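Local coordinates for protein N-acetylgalactosaminyltransferase 7 (Homo sapiens, PDB 6IWR) that belongs to the polypeptide GalNAc-transferase family and joins a GT-A-type domain to a ricin-type beta-trefoil lectin domain, at residues 118-123 and 163-168; 158-163 and 199-204; 125-130 and 243-248; 169-174 and 203-208. One frame throughout, in Å; residues are numbered along the deposited sequence.

Contact 1 of 4, residues 118-123 and 163-168; sequences VASDMI and LMRTVH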
loop_
_atom_site.group_PDB
_atom_site.type_symbol
_atom_site.label_atom_id
_atom_site.label_comp_id
_atom_site.label_asym_id
_atom_site.label_seq_id
_atom_site.Cartn_x
_atom_site.Cartn_y
_atom_site.Cartn_z
ATOM N N VAL A 118 -19.368 -9.105 -9.544
ATOM C CA VAL A 118 -19.802 -10.378 -10.103
ATOM C C VAL A 118 -20.441 -11.221 -9.011
ATOM O O VAL A 118 -21.505 -11.820 -9.214
ATOM C CB VAL A 118 -18.646 -11.110 -10.819
ATOM C CG1 VAL A 118 -17.501 -10.162 -11.138
ATOM C CG2 VAL A 118 -18.168 -12.330 -10.037
ATOM N N ALA A 119 -19.850 -11.216 -7.813
ATOM C CA ALA A 119 -20.470 -11.883 -6.674
ATOM C C ALA A 119 -21.813 -11.244 -6.331
ATOM O O ALA A 119 -22.843 -11.935 -6.295
ATOM C CB ALA A 119 -19.530 -11.867 -5.474
ATOM N N SER A 120 -21.837 -9.918 -6.108
ATOM C CA SER A 120 -23.100 -9.271 -5.755
ATOM C C SER A 120 -24.192 -9.578 -6.774
ATOM O O SER A 120 -25.360 -9.786 -6.405
ATOM C CB SER A 120 -22.945 -7.759 -5.636
ATOM O OG SER A 120 -24.237 -7.180 -5.633
ATOM N N ASP A 121 -23.837 -9.599 -8.062
ATOM C CA ASP A 121 -24.846 -9.790 -9.096
ATOM C C ASP A 121 -25.496 -11.171 -9.053
ATOM O O ASP A 121 -26.571 -11.337 -9.630
ATOM C CB ASP A 121 -24.245 -9.547 -10.486
ATOM C CG ASP A 121 -24.097 -8.079 -10.808
ATOM O OD1 ASP A 121 -24.424 -7.242 -9.933
ATOM O OD2 ASP A 121 -23.653 -7.763 -11.939
ATOM N N MET A 122 -24.896 -12.173 -8.402
ATOM C CA MET A 122 -25.550 -13.478 -8.329
ATOM C C MET A 122 -26.297 -13.714 -7.023
ATOM O O MET A 122 -26.965 -14.748 -6.888
ATOM C CB MET A 122 -24.554 -14.621 -8.566
ATOM C CG MET A 122 -23.112 -14.325 -8.352
ATOM S SD MET A 122 -22.142 -15.784 -8.810
ATOM C CE MET A 122 -21.634 -15.375 -10.475
ATOM N N ILE A 123 -26.209 -12.775 -6.065
ATOM C CA ILE A 123 -26.970 -12.819 -4.825
ATOM C C ILE A 123 -28.292 -12.106 -5.069
ATOM O O ILE A 123 -28.335 -11.065 -5.727
ATOM C CB ILE A 123 -26.170 -12.177 -3.675
ATOM C CG1 ILE A 123 -24.767 -12.816 -3.580
ATOM C CG2 ILE A 123 -26.945 -12.245 -2.346
ATOM C CD1 ILE A 123 -23.835 -12.228 -2.504
ATOM N N LEU A 163 -27.146 -1.154 -5.246
ATOM C CA LEU A 163 -28.111 -0.083 -5.013
ATOM C C LEU A 163 -29.508 -0.650 -4.802
ATOM O O LEU A 163 -30.217 -0.255 -3.865
ATOM C CB LEU A 163 -28.111 0.898 -6.189
ATOM C CG LEU A 163 -29.193 1.987 -6.152
ATOM C CD1 LEU A 163 -29.152 2.680 -4.798
ATOM C CD2 LEU A 163 -29.044 3.007 -7.292
ATOM N N MET A 164 -29.913 -1.595 -5.655
ATOM C CA MET A 164 -31.284 -2.075 -5.581
ATOM C C MET A 164 -31.467 -3.038 -4.413
ATOM O O MET A 164 -32.591 -3.185 -3.905
ATOM C CB MET A 164 -31.701 -2.713 -6.907
ATOM C CG MET A 164 -31.893 -1.735 -8.074
ATOM S SD MET A 164 -32.703 -0.144 -7.723
ATOM C CE MET A 164 -34.192 -0.664 -6.941
ATOM N N ARG A 165 -30.385 -3.665 -3.941
ATOM C CA ARG A 165 -30.525 -4.524 -2.768
ATOM C C ARG A 165 -30.730 -3.692 -1.511
ATOM O O ARG A 165 -31.478 -4.098 -0.611
ATOM C CB ARG A 165 -29.321 -5.455 -2.625
ATOM C CG ARG A 165 -29.415 -6.457 -1.452
ATOM C CD ARG A 165 -28.636 -7.785 -1.713
ATOM N NE ARG A 165 -27.306 -7.508 -2.246
ATOM C CZ ARG A 165 -26.851 -7.890 -3.433
ATOM N NH1 ARG A 165 -25.624 -7.525 -3.792
ATOM N NH2 ARG A 165 -27.585 -8.641 -4.249
ATOM N N THR A 166 -30.096 -2.514 -1.432
ATOM C CA THR A 166 -30.380 -1.609 -0.323
ATOM C C THR A 166 -31.876 -1.337 -0.244
ATOM O O THR A 166 -32.521 -1.548 0.793
ATOM C CB THR A 166 -29.650 -0.283 -0.508
ATOM O OG1 THR A 166 -28.286 -0.505 -0.878
ATOM C CG2 THR A 166 -29.720 0.544 0.774
ATOM N N VAL A 167 -32.429 -0.870 -1.369
ATOM C CA VAL A 167 -33.842 -0.540 -1.467
ATOM C C VAL A 167 -34.703 -1.768 -1.204
ATOM O O VAL A 167 -35.646 -1.725 -0.400
ATOM C CB VAL A 167 -34.138 0.089 -2.845
ATOM C CG1 VAL A 167 -35.648 0.210 -3.070
ATOM C CG2 VAL A 167 -33.474 1.471 -2.956
ATOM N N HIS A 168 -34.430 -2.868 -1.910
ATOM C CA HIS A 168 -35.195 -4.086 -1.658
ATOM C C HIS A 168 -35.176 -4.418 -0.173
ATOM O O HIS A 168 -36.219 -4.681 0.439
ATOM C CB HIS A 168 -34.642 -5.265 -2.478
ATOM C CG HIS A 168 -35.195 -5.354 -3.870
ATOM N ND1 HIS A 168 -36.145 -6.282 -4.243
ATOM C CD2 HIS A 168 -34.922 -4.632 -4.984
ATOM C CE1 HIS A 168 -36.437 -6.124 -5.522
ATOM N NE2 HIS A 168 -35.704 -5.134 -5.999
#
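Arg165 reaches out from its helix and sets its guanidinium group against Ser120 and Ile123. Its CG is anti to the backbone N (chi1 -177°), and the chain bends at chi3 (46°). The two terminal nitrogens therefore face residues 120-123. Both are directed at one backbone oxygen. Arg165 NH2 makes a weak hydrogen bond to Ser120 O at 3.3 Å, and Arg165 NH1 another weak one to Ser120 O at 3.5 Å. The hydroxyl of Ser120 lies at the edge of the guanidinium, near its plane; its modelled approach to NH1 is too short to be trusted. Ile123 comes from another direction. It lies over one face of the group, with Ile123 CB 3.9 Å from Arg165 NH2, and the two side chains cross at about a right angle. A further bond runs from Arg165 NH2 to Ser124 O. The carbonyl oxygens of Ser120 and Ser124 would be expected to offset part of the buried positive charge. Tyr278 packs on both Ser120 and Ile123. Thr166 and Val167 of helix 160-173 pack on Ile153 of strand 149-155, while its Arg165 reaches toward helix 117-122.

Contact 2 of 4, residues 158-163 and 199-204; sequences EGWSTL and DEYIKL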
loop_
_atom_site.group_PDB
_atom_site.type_symbol
_atom_site.label_atom_id
_atom_site.label_comp_id
_atom_site.label_asym_id
_atom_site.label_seq_id
_atom_site.Cartn_x
_atom_site.Cartn_y
_atom_site.Cartn_z
ATOM N N GLU A 158 -23.179 4.086 -8.267
ATOM C CA GLU A 158 -23.293 2.817 -7.563
ATOM C C GLU A 158 -23.612 1.673 -8.522
ATOM O O GLU A 158 -24.273 1.853 -9.550
ATOM C CB GLU A 158 -24.376 2.922 -6.493
ATOM C CG GLU A 158 -24.436 1.748 -5.542
ATOM C CD GLU A 158 -23.273 1.733 -4.545
ATOM O OE1 GLU A 158 -22.651 2.803 -4.310
ATOM O OE2 GLU A 158 -22.986 0.641 -4.000
ATOM N N GLY A 159 -23.114 0.489 -8.181
ATOM C CA GLY A 159 -23.481 -0.696 -8.936
ATOM C C GLY A 159 -24.963 -1.002 -8.790
ATOM O O GLY A 159 -25.553 -0.839 -7.719
ATOM N N TRP A 160 -25.568 -1.466 -9.880
ATOM C CA TRP A 160 -27.014 -1.657 -9.895
ATOM C C TRP A 160 -27.485 -2.579 -8.769
ATOM O O TRP A 160 -28.447 -2.278 -8.055
ATOM C CB TRP A 160 -27.429 -2.213 -11.252
ATOM C CG TRP A 160 -28.837 -2.650 -11.305
ATOM C CD1 TRP A 160 -29.330 -3.870 -10.963
ATOM C CD2 TRP A 160 -29.958 -1.857 -11.728
ATOM N NE1 TRP A 160 -30.695 -3.884 -11.147
ATOM C CE2 TRP A 160 -31.100 -2.657 -11.612
ATOM C CE3 TRP A 160 -30.098 -0.546 -12.188
ATOM C CZ2 TRP A 160 -32.374 -2.187 -11.934
ATOM C CZ3 TRP A 160 -31.362 -0.089 -12.519
ATOM C CH2 TRP A 160 -32.477 -0.905 -12.393
ATOM N N SER A 161 -26.837 -3.717 -8.604
ATOM C CA SER A 161 -27.373 -4.696 -7.678
ATOM C C SER A 161 -27.108 -4.314 -6.232
ATOM O O SER A 161 -27.933 -4.617 -5.365
ATOM C CB SER A 161 -26.810 -6.085 -7.998
ATOM O OG SER A 161 -25.446 -6.209 -7.642
ATOM N N THR A 162 -26.001 -3.640 -5.941
ATOM C CA THR A 162 -25.842 -3.128 -4.588
ATOM C C THR A 162 -26.865 -2.030 -4.285
ATOM O O THR A 162 -27.417 -1.979 -3.183
ATOM C CB THR A 162 -24.409 -2.628 -4.372
ATOM O OG1 THR A 162 -24.004 -1.823 -5.484
ATOM C CG2 THR A 162 -23.462 -3.804 -4.233
ATOM N N LEU A 163 -27.146 -1.154 -5.246
ATOM C CA LEU A 163 -28.111 -0.083 -5.013
ATOM C C LEU A 163 -29.508 -0.650 -4.802
ATOM O O LEU A 163 -30.217 -0.255 -3.865
ATOM C CB LEU A 163 -28.111 0.898 -6.189
ATOM C CG LEU A 163 -29.193 1.987 -6.152
ATOM C CD1 LEU A 163 -29.152 2.680 -4.798
ATOM C CD2 LEU A 163 -29.044 3.007 -7.292
ATOM N N ASP A 199 -35.097 4.704 -13.927
ATOM C CA ASP A 199 -36.423 5.313 -13.919
ATOM C C ASP A 199 -37.500 4.282 -14.190
ATOM O O ASP A 199 -38.528 4.251 -13.507
ATOM C CB ASP A 199 -36.501 6.419 -14.952
ATOM C CG ASP A 199 -35.756 7.618 -14.534
ATOM O OD1 ASP A 199 -36.085 8.159 -13.461
ATOM O OD2 ASP A 199 -34.833 8.011 -15.263
ATOM N N GLU A 200 -37.266 3.405 -15.165
ATOM C CA GLU A 200 -38.284 2.436 -15.543
ATOM C C GLU A 200 -38.422 1.330 -14.497
ATOM O O GLU A 200 -39.543 0.990 -14.089
ATOM C CB GLU A 200 -37.963 1.867 -16.921
ATOM C CG GLU A 200 -39.194 1.587 -17.766
ATOM C CD GLU A 200 -39.988 2.838 -18.072
ATOM O OE1 GLU A 200 -39.380 3.923 -18.269
ATOM O OE2 GLU A 200 -41.229 2.725 -18.110
ATOM N N TYR A 201 -37.298 0.774 -14.028
ATOM C CA TYR A 201 -37.352 -0.273 -13.003
ATOM C C TYR A 201 -38.162 0.179 -11.793
ATOM O O TYR A 201 -39.061 -0.521 -11.311
ATOM C CB TYR A 201 -35.931 -0.645 -12.561
ATOM C CG TYR A 201 -35.896 -1.708 -11.473
ATOM C CD1 TYR A 201 -35.970 -3.063 -11.814
ATOM C CD2 TYR A 201 -35.824 -1.371 -10.121
ATOM C CE1 TYR A 201 -35.956 -4.052 -10.857
ATOM C CE2 TYR A 201 -35.796 -2.357 -9.158
ATOM C CZ TYR A 201 -35.865 -3.708 -9.541
ATOM O OH TYR A 201 -35.852 -4.719 -8.604
ATOM N N ILE A 202 -37.847 1.361 -11.296
ATOM C CA ILE A 202 -38.342 1.935 -10.054
ATOM C C ILE A 202 -39.865 1.975 -10.019
ATOM O O ILE A 202 -40.464 2.047 -8.942
ATOM C CB ILE A 202 -37.695 3.321 -9.909
ATOM C CG1 ILE A 202 -36.418 3.159 -9.126
ATOM C CG2 ILE A 202 -38.598 4.333 -9.291
ATOM C CD1 ILE A 202 -36.600 2.241 -8.000
ATOM N N LYS A 203 -40.501 1.919 -11.198
ATOM C CA LYS A 203 -41.957 1.824 -11.265
ATOM C C LYS A 203 -42.471 0.582 -10.549
ATOM O O LYS A 203 -43.660 0.502 -10.222
ATOM C CB LYS A 203 -42.411 1.856 -12.733
ATOM C CG LYS A 203 -42.292 3.254 -13.357
ATOM C CD LYS A 203 -42.777 3.343 -14.786
ATOM C CE LYS A 203 -42.159 4.534 -15.499
ATOM N NZ LYS A 203 -42.594 4.702 -16.916
ATOM N N LEU A 204 -41.582 -0.373 -10.274
ATOM C CA LEU A 204 -41.928 -1.595 -9.554
ATOM C C LEU A 204 -42.731 -1.333 -8.283
ATOM O O LEU A 204 -43.536 -2.172 -7.871
ATOM C CB LEU A 204 -40.631 -2.336 -9.226
ATOM C CG LEU A 204 -40.589 -3.807 -8.835
ATOM C CD1 LEU A 204 -39.584 -3.961 -7.692
ATOM C CD2 LEU A 204 -41.954 -4.383 -8.475
#
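Trp160 drives the edge of its six-membered ring into the face of Tyr201. This is a T-shaped stack, with ring centroids 5.1 Å apart and planes at 79°. The tight part is small. Trp160 CZ2 stands over the tyrosine ring, displaced toward its rim, and is 3.6 Å from Tyr201 CG. Beside it, Trp160 CH2 meets Tyr201 CB at 3.5 Å, close to the plane of the indole. Both side chains leave their helices with CG anti to the backbone N (chi1 171° for Trp160, 179° for Tyr201). This extends them across the gap, although the nearest CA atoms, those of Trp160 and Tyr201, are 10.9 Å apart. Trp160 opens helix 160-173, right after the N-cap residue Gly159. Helices 160-173 and 197-201 follow the parallel strands 149-155 and 179-186 of the GT-A sheet, and this stack joins them.

The other side is loose: both aromatic residues are partly exposed. Further out, Glu200 and Lys203 lie exposed and pair with each other, Lys203 NZ to Glu200 OE2 at 2.7 Å. Lys197 also makes a cation-pi contact with the indole. The phenol end of Tyr201 turns elsewhere, to a hydrogen bond with His168 NE2. The Trp160-Tyr201 contact is probably held by dispersion and by the weak attraction of indole ring hydrogens for the tyrosine pi face. The hydrogen bond to His168 probably limits how the tyrosine ring can tilt.

Contact 3 of 4, residues 125-130 and 243-248; sequences LDRSVN and HCEVAV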
loop_
_atom_site.group_PDB
_atom_site.type_symbol
_atom_site.label_atom_id
_atom_site.label_comp_id
_atom_site.label_asym_id
_atom_site.label_seq_id
_atom_site.Cartn_x
_atom_site.Cartn_y
_atom_site.Cartn_z
ATOM N N LEU A 125 -31.528 -9.795 -4.873
ATOM C CA LEU A 125 -31.837 -8.514 -4.251
ATOM C C LEU A 125 -32.703 -8.670 -3.003
ATOM O O LEU A 125 -32.704 -7.767 -2.155
ATOM C CB LEU A 125 -32.537 -7.595 -5.239
ATOM C CG LEU A 125 -31.743 -7.327 -6.512
ATOM C CD1 LEU A 125 -32.606 -6.538 -7.499
ATOM C CD2 LEU A 125 -30.455 -6.611 -6.178
ATOM N N ASP A 126 -33.416 -9.798 -2.866
ATOM C CA ASP A 126 -34.322 -10.058 -1.750
ATOM C C ASP A 126 -33.776 -11.114 -0.792
ATOM O O ASP A 126 -34.527 -11.775 -0.077
ATOM C CB ASP A 126 -35.690 -10.485 -2.280
ATOM C CG ASP A 126 -36.318 -9.432 -3.165
ATOM O OD1 ASP A 126 -36.418 -8.254 -2.740
ATOM O OD2 ASP A 126 -36.696 -9.778 -4.309
ATOM N N ARG A 127 -32.468 -11.277 -0.761
ATOM C CA ARG A 127 -31.886 -12.343 0.028
ATOM C C ARG A 127 -32.196 -12.153 1.500
ATOM O O ARG A 127 -32.394 -11.033 1.974
ATOM C CB ARG A 127 -30.375 -12.397 -0.173
ATOM C CG ARG A 127 -29.617 -11.253 0.498
ATOM C CD ARG A 127 -28.235 -11.708 0.675
ATOM N NE ARG A 127 -27.356 -10.721 1.262
ATOM C CZ ARG A 127 -26.043 -10.910 1.390
ATOM N NH1 ARG A 127 -25.283 -9.975 1.941
ATOM N NH2 ARG A 127 -25.496 -12.036 0.951
ATOM N N SER A 128 -32.235 -13.269 2.219
ATOM C CA SER A 128 -32.309 -13.249 3.668
ATOM C C SER A 128 -30.920 -12.940 4.205
ATOM O O SER A 128 -29.958 -12.942 3.435
ATOM C CB SER A 128 -32.816 -14.585 4.185
ATOM O OG SER A 128 -32.010 -15.636 3.676
ATOM N N VAL A 129 -30.791 -12.696 5.508
ATOM C CA VAL A 129 -29.519 -12.261 6.071
ATOM C C VAL A 129 -29.366 -12.854 7.466
ATOM O O VAL A 129 -30.341 -13.254 8.099
ATOM C CB VAL A 129 -29.449 -10.713 6.056
ATOM C CG1 VAL A 129 -28.974 -10.189 7.370
ATOM C CG2 VAL A 129 -28.557 -10.249 4.918
ATOM N N ASN A 130 -28.123 -12.952 7.929
ATOM C CA ASN A 130 -27.892 -13.391 9.294
ATOM C C ASN A 130 -28.371 -12.320 10.281
ATOM O O ASN A 130 -28.474 -11.136 9.959
ATOM C CB ASN A 130 -26.411 -13.719 9.503
ATOM C CG ASN A 130 -25.486 -12.533 9.200
ATOM O OD1 ASN A 130 -24.321 -12.712 8.920
ATOM N ND2 ASN A 130 -26.016 -11.315 9.249
ATOM N N HIS A 243 -25.055 1.253 -0.306
ATOM C CA HIS A 243 -24.576 -0.122 -0.250
ATOM C C HIS A 243 -24.813 -0.662 1.166
ATOM O O HIS A 243 -23.887 -1.003 1.904
ATOM C CB HIS A 243 -23.100 -0.201 -0.668
ATOM C CG HIS A 243 -22.307 1.028 -0.323
ATOM N ND1 HIS A 243 -21.944 1.967 -1.261
ATOM C CD2 HIS A 243 -21.847 1.488 0.869
ATOM C CE1 HIS A 243 -21.282 2.946 -0.663
ATOM N NE2 HIS A 243 -21.208 2.679 0.631
ATOM N N CYS A 244 -26.092 -0.748 1.547
ATOM C CA CYS A 244 -26.498 -1.191 2.875
ATOM C C CYS A 244 -27.534 -2.308 2.790
ATOM O O CYS A 244 -28.274 -2.432 1.806
ATOM C CB CYS A 244 -27.078 -0.025 3.690
ATOM S SG CYS A 244 -25.878 1.252 3.975
ATOM N N GLU A 245 -27.586 -3.115 3.857
ATOM C CA GLU A 245 -28.623 -4.134 4.041
ATOM C C GLU A 245 -29.117 -4.041 5.478
ATOM O O GLU A 245 -28.395 -4.361 6.431
ATOM C CB GLU A 245 -28.121 -5.544 3.720
ATOM C CG GLU A 245 -27.924 -5.783 2.242
ATOM C CD GLU A 245 -27.380 -7.177 1.932
ATOM O OE1 GLU A 245 -28.090 -8.170 2.194
ATOM O OE2 GLU A 245 -26.235 -7.282 1.437
ATOM N N VAL A 246 -30.325 -3.606 5.626
ATOM C CA VAL A 246 -30.907 -3.340 6.932
ATOM C C VAL A 246 -31.297 -4.654 7.608
ATOM O O VAL A 246 -31.839 -5.564 6.962
ATOM C CB VAL A 246 -32.114 -2.418 6.704
ATOM C CG1 VAL A 246 -33.394 -3.225 6.679
ATOM C CG2 VAL A 246 -32.128 -1.284 7.696
ATOM N N ALA A 247 -31.022 -4.779 8.914
ATOM C CA ALA A 247 -31.352 -5.983 9.686
ATOM C C ALA A 247 -32.861 -6.102 9.944
ATOM O O ALA A 247 -33.639 -5.197 9.629
ATOM C CB ALA A 247 -30.619 -5.969 11.014
ATOM N N VAL A 248 -33.296 -7.219 10.569
ATOM C CA VAL A 248 -34.737 -7.382 10.786
ATOM C C VAL A 248 -35.135 -6.644 12.052
ATOM O O VAL A 248 -34.399 -6.622 13.044
ATOM C CB VAL A 248 -35.193 -8.867 10.821
ATOM C CG1 VAL A 248 -34.314 -9.772 9.972
ATOM C CG2 VAL A 248 -35.415 -9.395 12.236
#
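Glu245 OE1 accepts a nearly straight hydrogen bond from Arg127 NE, 2.8 Å long with an N-H...O angle of 167°. The oxygen uses its syn lone pair and lies in the guanidinium plane. Arg127 NH1 takes the second oxygen, Glu245 OE2, at 2.9 Å. That bond is more bent, at 137°. The result is a side-on, two-pronged salt bridge, one nitrogen to each oxygen, with the two flat groups turned 38° from each other. Arg127 is extended from CG to NE, and its chain meets that of Glu245 at about a right angle. Val129 borders the pair, with its CG2 3.5 Å from Glu245 OE1. Glu245 stands on strand 244-246, which pairs antiparallel with strand 376-382. The strand follows Asp241-Ala242-His243, which matches the DxH motif that binds the metal in relatives. The Glu245 side chain itself is about 14 Å from the manganese ion and does not touch it, consistent with a structural role. It ties the irregular segment 125-130 to the sheet of the GT-A domain. Arg127 NH1 also bonds to Tyr278 O, and Arg165 NE forms a long, weak ion pair with Glu245 OE2. Two arginines near this buried carboxylate would be expected to keep it ionised.

Contact 4 of 4, residues 169-174 and 203-208; sequences SVIKRT and KLWNGL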
loop_
_atom_site.group_PDB
_atom_site.type_symbol
_atom_site.label_atom_id
_atom_site.label_comp_id
_atom_site.label_asym_id
_atom_site.label_seq_id
_atom_site.Cartn_x
_atom_site.Cartn_y
_atom_site.Cartn_z
ATOM N N SER A 169 -33.993 -4.370 0.433
ATOM C CA SER A 169 -33.875 -4.691 1.846
ATOM C C SER A 169 -34.760 -3.778 2.692
ATOM O O SER A 169 -35.477 -4.252 3.578
ATOM C CB SER A 169 -32.398 -4.623 2.238
ATOM O OG SER A 169 -32.137 -3.719 3.285
ATOM N N VAL A 170 -34.763 -2.470 2.403
ATOM C CA VAL A 170 -35.592 -1.527 3.161
ATOM C C VAL A 170 -37.073 -1.842 2.978
ATOM O O VAL A 170 -37.851 -1.874 3.948
ATOM C CB VAL A 170 -35.283 -0.078 2.742
ATOM C CG1 VAL A 170 -36.340 0.867 3.322
ATOM C CG2 VAL A 170 -33.880 0.318 3.170
ATOM N N ILE A 171 -37.485 -2.069 1.725
ATOM C CA ILE A 171 -38.847 -2.504 1.451
ATOM C C ILE A 171 -39.150 -3.810 2.190
ATOM O O ILE A 171 -40.218 -3.971 2.791
ATOM C CB ILE A 171 -39.042 -2.627 -0.071
ATOM C CG1 ILE A 171 -38.772 -1.277 -0.745
ATOM C CG2 ILE A 171 -40.429 -3.141 -0.405
ATOM C CD1 ILE A 171 -40.014 -0.611 -1.294
ATOM N N LYS A 172 -38.196 -4.741 2.218
ATOM C CA LYS A 172 -38.521 -6.056 2.768
ATOM C C LYS A 172 -38.737 -6.020 4.277
ATOM O O LYS A 172 -39.628 -6.697 4.789
ATOM C CB LYS A 172 -37.444 -7.075 2.422
ATOM C CG LYS A 172 -37.926 -8.492 2.617
ATOM C CD LYS A 172 -36.968 -9.512 2.022
ATOM C CE LYS A 172 -37.455 -10.924 2.213
ATOM N NZ LYS A 172 -36.379 -11.903 1.906
ATOM N N ARG A 173 -37.930 -5.277 5.017
ATOM C CA ARG A 173 -37.924 -5.440 6.464
ATOM C C ARG A 173 -38.526 -4.250 7.194
ATOM O O ARG A 173 -38.387 -4.137 8.420
ATOM C CB ARG A 173 -36.506 -5.709 6.943
ATOM C CG ARG A 173 -35.851 -6.787 6.124
ATOM C CD ARG A 173 -34.556 -7.208 6.721
ATOM N NE ARG A 173 -34.119 -8.448 6.092
ATOM C CZ ARG A 173 -33.233 -8.533 5.105
ATOM N NH1 ARG A 173 -32.926 -9.721 4.606
ATOM N NH2 ARG A 173 -32.651 -7.445 4.624
ATOM N N THR A 174 -39.215 -3.377 6.481
ATOM C CA THR A 174 -39.756 -2.213 7.127
ATOM C C THR A 174 -41.265 -2.250 7.048
ATOM O O THR A 174 -41.823 -2.375 5.950
ATOM C CB THR A 174 -39.215 -0.939 6.469
ATOM O OG1 THR A 174 -37.792 -0.966 6.548
ATOM C CG2 THR A 174 -39.659 0.265 7.210
ATOM N N LYS A 203 -40.501 1.919 -11.198
ATOM C CA LYS A 203 -41.957 1.824 -11.265
ATOM C C LYS A 203 -42.471 0.582 -10.549
ATOM O O LYS A 203 -43.660 0.502 -10.222
ATOM C CB LYS A 203 -42.411 1.856 -12.733
ATOM C CG LYS A 203 -42.292 3.254 -13.357
ATOM C CD LYS A 203 -42.777 3.343 -14.786
ATOM C CE LYS A 203 -42.159 4.534 -15.499
ATOM N NZ LYS A 203 -42.594 4.702 -16.916
ATOM N N LEU A 204 -41.582 -0.373 -10.274
ATOM C CA LEU A 204 -41.928 -1.595 -9.554
ATOM C C LEU A 204 -42.731 -1.333 -8.283
ATOM O O LEU A 204 -43.536 -2.172 -7.871
ATOM C CB LEU A 204 -40.631 -2.336 -9.226
ATOM C CG LEU A 204 -40.589 -3.807 -8.835
ATOM C CD1 LEU A 204 -39.584 -3.961 -7.692
ATOM C CD2 LEU A 204 -41.954 -4.383 -8.475
ATOM N N TRP A 205 -42.514 -0.185 -7.631
ATOM C CA TRP A 205 -43.065 0.103 -6.306
ATOM C C TRP A 205 -44.132 1.199 -6.328
ATOM O O TRP A 205 -44.480 1.752 -5.278
ATOM C CB TRP A 205 -41.944 0.490 -5.343
ATOM C CG TRP A 205 -41.008 -0.610 -5.020
ATOM C CD1 TRP A 205 -41.260 -1.695 -4.227
ATOM C CD2 TRP A 205 -39.647 -0.728 -5.442
ATOM N NE1 TRP A 205 -40.153 -2.493 -4.153
ATOM C CE2 TRP A 205 -39.147 -1.928 -4.891
ATOM C CE3 TRP A 205 -38.812 0.050 -6.247
ATOM C CZ2 TRP A 205 -37.852 -2.375 -5.120
ATOM C CZ3 TRP A 205 -37.521 -0.382 -6.469
ATOM C CH2 TRP A 205 -37.050 -1.590 -5.905
ATOM N N ASN A 206 -44.637 1.550 -7.500
ATOM C CA ASN A 206 -45.851 2.354 -7.603
ATOM C C ASN A 206 -45.672 3.749 -7.052
ATOM O O ASN A 206 -46.633 4.353 -6.582
ATOM C CB ASN A 206 -47.023 1.683 -6.898
ATOM C CG ASN A 206 -47.422 0.403 -7.569
ATOM O OD1 ASN A 206 -47.854 -0.546 -6.922
ATOM N ND2 ASN A 206 -47.248 0.355 -8.883
ATOM N N GLY A 207 -44.464 4.296 -7.125
ATOM C CA GLY A 207 -44.258 5.641 -6.629
ATOM C C GLY A 207 -43.746 5.721 -5.213
ATOM O O GLY A 207 -43.390 6.809 -4.764
ATOM N N LEU A 208 -43.684 4.600 -4.493
ATOM C CA LEU A 208 -43.090 4.613 -3.162
ATOM C C LEU A 208 -41.639 5.074 -3.219
ATOM O O LEU A 208 -41.171 5.789 -2.321
ATOM C CB LEU A 208 -43.190 3.214 -2.545
ATOM C CG LEU A 208 -43.311 3.084 -1.017
ATOM C CD1 LEU A 208 -42.046 2.447 -0.490
ATOM C CD2 LEU A 208 -43.602 4.416 -0.323
#
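Ile171 and Trp205 each hold their gamma branch anti to the carbonyl carbon, Ile171 CG1 at chi1 -59° and Trp205 CG at chi1 -67°. Those torsions turn both side chains toward each other, and chi2 of Ile171 (-110°) sets CD1 over the indole. Ile171 CD1 sits 3.6 Å from the centroid of the five-membered ring, a CH-pi contact over the face. The same methyl is 3.4 Å from Trp205 CD1. Ile171 CG2 adds a looser touch, 3.8 Å from Trp205 NE1. On the opposite face of the indole lies Leu204 CD1, so the ring is held between two aliphatic groups. Helix 160-173 is the crossover of a beta-alpha-beta unit, joining the parallel strands 149-155 and 179-186 of the GT-A domain. The partner segment turns into the next parallel strand, 209-213, through a type I' turn from Trp205 to Leu208. Asn206 and Gly207 form its corner with positive phi angles, and Leu208 N bonds back to Trp205 O at 3.1 Å. The turn places Leu208 beside its tryptophan, where Leu208 CD1 meets Ile171 CD1 at 3.8 Å. Leu208 also packs on Leu179 of strand 179-186, and His168 adds an edge-to-face contact to the Trp205 ring.

How the contacts relate
Helix 160-173 serves contacts 1, 2 and 4, and contact 3 lies beside it. The centres of contacts 1 and 2, and of contacts 1 and 3, are about 10 Å apart. His168 of contact 1 touches residues of the other three. Its ND1 makes a probable hydrogen bond to Asp126 OD1 of contact 3 at 2.5 Å, besides its probable bond to Tyr201 and its touch on Trp205. Contacts 3 and 4 are stitched by a probable hydrogen bond between Val246 N and Ser169 OG at 3.0 Å. Contacts 2 and 4 share Lys203 and Leu204. Glu158 OE2 makes a weak hydrogen bond to His243 ND1, joining contact 2 to contact 3, whose Glu245 side chain is about 14 Å from the manganese ion.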